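Local coordinates for hypothetical protein EF0006 (Enterococcus faecalis, PDB 2GMQ) that is of unknown function but belongs to the PrgU-like family and probably takes part in the pheromone response linked to enterococcal plasmids, at residues K14-Q19 and K51-E56. Residues are numbered along the deposited sequence; the frame is centred on the assembly and turned at random. Where two conformers were deposited one is given.
Sequences KEIAIQ and KQITEE
The side-chain amide of Gln52 turns one face to Ile16, whose CD1 methyl lies above the amide plane but beyond CD, away from OE1, over the rim between CG and NE2. That methyl is 3.9 Å from Gln52 NE2, a van der Waals contact, while Gln52 OE1 accepts a hydrogen bond from Arg43 NH2, which helps fix the rotation of the amide. The extended Gln52 chain, with CG anti to the backbone N (chi1 177°), carries the amide out to the strand. The same Ile16 methyl also rests against the side of the Ile53 CG1-CD1 arm, 3.8 Å from both atoms, with the two isoleucine chains running obliquely to each other. Ile18 adds a looser methyl-to-methyl contact, its CD1 being 4.3 Å from Ile53 CD1. No hydrogen bond links 14-19 to 51-56; isoleucine methyls and the CG-to-NE2 side of the amide make the join. It brings the loop just beyond helix 41-50, which ends in a Schellman motif at Lys51, against strand 15-19. Met47 of that helix touches Ile18, Gln52 and Ile53, and Tyr84 of strand 83-85 packs on Ile53. Strand 15-19 runs parallel to strand 63-68, while Asn50 of a second subunit packs on both Ile16 and Gln52.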
# COMPACT_ATOMS: atom_id res chain seq x y z
N LYS A 14 -21.03 -23.83 -1.74
CA LYS A 14 -20.96 -22.59 -2.55
C LYS A 14 -19.66 -21.89 -2.14
O LYS A 14 -19.44 -21.69 -0.97
CB LYS A 14 -22.14 -21.67 -2.29
CG LYS A 14 -22.15 -20.48 -3.20
CD LYS A 14 -23.30 -19.56 -2.87
CE LYS A 14 -23.59 -18.57 -4.00
NZ LYS A 14 -22.38 -17.70 -4.15
N GLU A 15 -18.83 -21.53 -3.12
CA GLU A 15 -17.45 -21.11 -2.92
C GLU A 15 -17.32 -19.70 -3.52
O GLU A 15 -17.95 -19.41 -4.59
CB GLU A 15 -16.49 -22.06 -3.64
CG GLU A 15 -15.05 -21.70 -3.34
CD GLU A 15 -14.02 -22.72 -3.83
OE1 GLU A 15 -14.29 -23.96 -3.70
OE2 GLU A 15 -12.91 -22.28 -4.27
N ILE A 16 -16.69 -18.83 -2.79
CA ILE A 16 -16.44 -17.52 -3.34
C ILE A 16 -14.96 -17.20 -3.13
O ILE A 16 -14.42 -17.51 -2.02
CB ILE A 16 -17.34 -16.43 -2.71
CG1 ILE A 16 -16.97 -15.07 -3.37
CG2 ILE A 16 -16.99 -16.23 -1.22
CD1 ILE A 16 -17.97 -13.90 -3.13
N ALA A 17 -14.29 -16.66 -4.17
CA ALA A 17 -12.89 -16.30 -4.05
C ALA A 17 -12.87 -14.82 -3.59
O ALA A 17 -13.65 -13.99 -4.12
CB ALA A 17 -12.18 -16.43 -5.38
N ILE A 18 -12.03 -14.52 -2.61
CA ILE A 18 -11.77 -13.11 -2.28
C ILE A 18 -10.28 -12.89 -2.16
O ILE A 18 -9.56 -13.72 -1.53
CB ILE A 18 -12.50 -12.77 -0.96
CG1 ILE A 18 -13.97 -13.17 -0.97
CG2 ILE A 18 -12.26 -11.30 -0.57
CD1 ILE A 18 -14.76 -12.78 0.27
N GLN A 19 -9.76 -11.86 -2.83
CA GLN A 19 -8.34 -11.49 -2.70
C GLN A 19 -8.02 -11.11 -1.27
O GLN A 19 -8.75 -10.44 -0.58
CB GLN A 19 -7.89 -10.41 -3.69
CG GLN A 19 -8.75 -9.18 -3.70
CD GLN A 19 -8.33 -8.16 -4.74
OE1 GLN A 19 -7.33 -8.33 -5.48
NE2 GLN A 19 -8.98 -6.98 -4.68
N LYS A 51 -24.25 -6.55 -5.31
CA LYS A 51 -24.94 -7.66 -4.66
C LYS A 51 -24.13 -8.97 -4.74
O LYS A 51 -24.67 -10.08 -4.86
CB LYS A 51 -26.36 -7.74 -5.30
CG LYS A 51 -27.12 -6.42 -5.35
CD LYS A 51 -27.30 -5.89 -3.93
CE LYS A 51 -27.96 -4.46 -3.83
NZ LYS A 51 -27.44 -3.28 -4.66
N GLN A 52 -22.81 -8.84 -4.66
CA GLN A 52 -21.93 -10.00 -4.81
C GLN A 52 -22.10 -10.88 -3.58
O GLN A 52 -22.31 -12.09 -3.69
CB GLN A 52 -20.50 -9.56 -5.04
CG GLN A 52 -19.66 -10.84 -5.10
CD GLN A 52 -18.28 -10.56 -5.57
OE1 GLN A 52 -17.77 -9.49 -5.37
NE2 GLN A 52 -17.67 -11.55 -6.22
N ILE A 53 -22.11 -10.26 -2.41
CA ILE A 53 -22.50 -10.90 -1.17
C ILE A 53 -23.52 -9.98 -0.57
O ILE A 53 -23.36 -8.72 -0.64
CB ILE A 53 -21.33 -11.08 -0.19
CG1 ILE A 53 -20.20 -11.88 -0.87
CG2 ILE A 53 -21.76 -11.88 1.09
CD1 ILE A 53 -18.94 -11.96 -0.03
N THR A 54 -24.56 -10.59 -0.04
CA THR A 54 -25.68 -9.82 0.53
C THR A 54 -26.13 -10.46 1.81
O THR A 54 -25.85 -11.61 2.06
CB THR A 54 -26.91 -9.86 -0.40
OG1 THR A 54 -27.39 -11.21 -0.52
CG2 THR A 54 -26.66 -9.19 -1.75
N GLU A 55 -26.92 -9.72 2.60
CA GLU A 55 -27.49 -10.28 3.81
C GLU A 55 -28.29 -11.54 3.49
O GLU A 55 -28.18 -12.52 4.26
CB GLU A 55 -28.32 -9.23 4.58
CG GLU A 55 -27.82 -9.10 6.07
CD GLU A 55 -27.64 -7.62 6.54
OE1 GLU A 55 -27.38 -6.72 5.69
OE2 GLU A 55 -27.72 -7.36 7.77
N GLU A 56 -29.02 -11.56 2.36
CA GLU A 56 -29.84 -12.72 2.04
C GLU A 56 -29.03 -13.94 1.59
O GLU A 56 -29.41 -15.08 1.90
CB GLU A 56 -31.00 -12.41 1.06
CG GLU A 56 -31.86 -13.66 0.70
CD GLU A 56 -32.43 -14.44 1.99
OE1 GLU A 56 -31.60 -15.06 2.82
OE2 GLU A 56 -33.72 -14.48 2.17